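Local coordinates for 4-oxalocrotonase tautomerase isozyme (Methylibium petroleiphilum, PDB 4FDX), which belongs to the tautomerase family of the MIF clan, small enzymes built on a beta-alpha-beta unit, and forms an assembly of six chains, at residues 21-26 and 38-43. Sequence-based numbering, arbitrary orientation.
Sequences AAITEA and VRILIN
Ile23 and Thr24 meet Val38 and Ile40 through branched aliphatic groups, with no ring or other planar side chain between them; the flat group involved is the Val38 peptide carbonyl, reached through a water. Ile40 supplies the reaching arm: with CG1 anti to its carbonyl carbon and chi2 fully extended (-180°), CD1 rests against both helix side chains. Ile40 CD1 lies 3.7 Å from Ile23 CG2 and 3.4 Å from Thr24 OG1, a methyl against a hydroxyl oxygen. The Thr24 and Val38 side chains run side by side, pointing opposite ways, with Thr24 CG2, anti to the backbone N (OG1 chi1 -64°), 4.0 Å from Val38 CB. One water's oxygen lies 2.8 Å from Thr24 OG1 and 2.9 Å from Val38 O, donating to both, while the hydroxyl also bonds to Val20 O one helical turn back. Helix 13-31 is thereby packed on strand 39-45 within the beta-alpha-beta unit, with Ile3 and Met5 of strand 2-8 also touching Ile23. Residues 39-41 pair antiparallel with a strand of a second subunit, whose Gly54 packs on Thr24. Direct contact is thus mostly aliphatic, and the buried hydroxyl, gripped by two hydrogen bonds, gives helix and strand a water-mediated polar link.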
# COMPACT_ATOMS: atom_id res chain seq x y z
N ALA B 21 -11.07 1.04 -17.20
CA ALA B 21 -12.19 0.25 -17.71
C ALA B 21 -11.88 -1.21 -17.98
O ALA B 21 -12.67 -2.06 -17.60
CB ALA B 21 -12.69 0.93 -19.02
N ALA B 22 -10.70 -1.49 -18.56
CA ALA B 22 -10.32 -2.82 -18.92
C ALA B 22 -10.03 -3.65 -17.68
O ALA B 22 -10.47 -4.79 -17.57
CB ALA B 22 -9.13 -2.74 -19.87
N ILE B 23 -9.33 -3.04 -16.72
CA ILE B 23 -9.06 -3.78 -15.45
C ILE B 23 -10.36 -4.10 -14.74
O ILE B 23 -10.57 -5.20 -14.21
CB ILE B 23 -8.05 -3.01 -14.53
CG1 ILE B 23 -6.68 -3.00 -15.21
CG2 ILE B 23 -7.96 -3.66 -13.12
CD1 ILE B 23 -5.68 -1.99 -14.59
N THR B 24 -11.25 -3.13 -14.67
CA THR B 24 -12.54 -3.33 -13.97
C THR B 24 -13.31 -4.49 -14.57
O THR B 24 -13.71 -5.37 -13.86
CB THR B 24 -13.38 -2.04 -14.02
OG1 THR B 24 -12.63 -1.02 -13.26
CG2 THR B 24 -14.70 -2.22 -13.32
N GLU B 25 -13.45 -4.47 -15.90
CA GLU B 25 -14.20 -5.56 -16.55
C GLU B 25 -13.50 -6.91 -16.41
O GLU B 25 -14.22 -7.93 -16.25
CB GLU B 25 -14.44 -5.14 -18.01
CG GLU B 25 -15.40 -3.94 -18.13
CD GLU B 25 -16.75 -4.06 -17.39
OE1 GLU B 25 -17.28 -5.17 -17.17
OE2 GLU B 25 -17.28 -3.02 -16.97
N ALA B 26 -12.16 -6.94 -16.39
CA ALA B 26 -11.38 -8.18 -16.14
C ALA B 26 -11.76 -8.75 -14.78
O ALA B 26 -11.97 -9.95 -14.67
CB ALA B 26 -9.87 -7.91 -16.23
N VAL B 38 -15.92 -2.64 -7.57
CA VAL B 38 -14.51 -2.60 -8.05
C VAL B 38 -13.98 -1.18 -8.03
O VAL B 38 -14.49 -0.31 -8.76
CB VAL B 38 -14.34 -3.19 -9.45
CG1 VAL B 38 -12.85 -3.26 -9.82
CG2 VAL B 38 -14.90 -4.61 -9.43
N ARG B 39 -13.00 -0.94 -7.15
CA ARG B 39 -12.37 0.40 -7.10
C ARG B 39 -10.89 0.31 -7.48
O ARG B 39 -10.23 -0.68 -7.18
CB ARG B 39 -12.48 0.96 -5.68
CG ARG B 39 -13.92 1.39 -5.39
CD ARG B 39 -14.11 1.59 -3.88
NE ARG B 39 -15.42 2.25 -3.74
CZ ARG B 39 -16.57 1.63 -4.00
NH1 ARG B 39 -16.65 0.34 -4.26
NH2 ARG B 39 -17.71 2.33 -3.90
N ILE B 40 -10.42 1.24 -8.32
CA ILE B 40 -9.02 1.27 -8.66
C ILE B 40 -8.46 2.62 -8.22
O ILE B 40 -9.09 3.73 -8.46
CB ILE B 40 -8.87 1.15 -10.22
CG1 ILE B 40 -9.55 -0.17 -10.67
CG2 ILE B 40 -7.36 1.15 -10.53
CD1 ILE B 40 -9.51 -0.47 -12.13
N LEU B 41 -7.25 2.55 -7.64
CA LEU B 41 -6.53 3.76 -7.21
C LEU B 41 -5.25 3.73 -8.05
O LEU B 41 -4.58 2.70 -8.05
CB LEU B 41 -6.11 3.65 -5.70
CG LEU B 41 -7.28 3.75 -4.75
CD1 LEU B 41 -8.43 2.74 -4.90
CD2 LEU B 41 -6.67 3.68 -3.38
N ILE B 42 -4.92 4.83 -8.70
CA ILE B 42 -3.68 4.91 -9.52
C ILE B 42 -2.70 5.76 -8.80
O ILE B 42 -2.98 6.93 -8.36
CB ILE B 42 -3.98 5.53 -10.88
CG1 ILE B 42 -4.83 4.58 -11.72
CG2 ILE B 42 -2.68 5.78 -11.60
CD1 ILE B 42 -5.33 5.27 -13.02
N ASN B 43 -1.50 5.22 -8.64
CA ASN B 43 -0.39 5.95 -8.01
C ASN B 43 0.65 6.09 -9.07
O ASN B 43 1.17 5.13 -9.54
CB ASN B 43 0.13 5.19 -6.80
CG ASN B 43 1.33 5.89 -6.18
OD1 ASN B 43 1.29 7.12 -5.86
ND2 ASN B 43 2.46 5.14 -6.08
O HOH W 1 -13.35 0.70 -11.17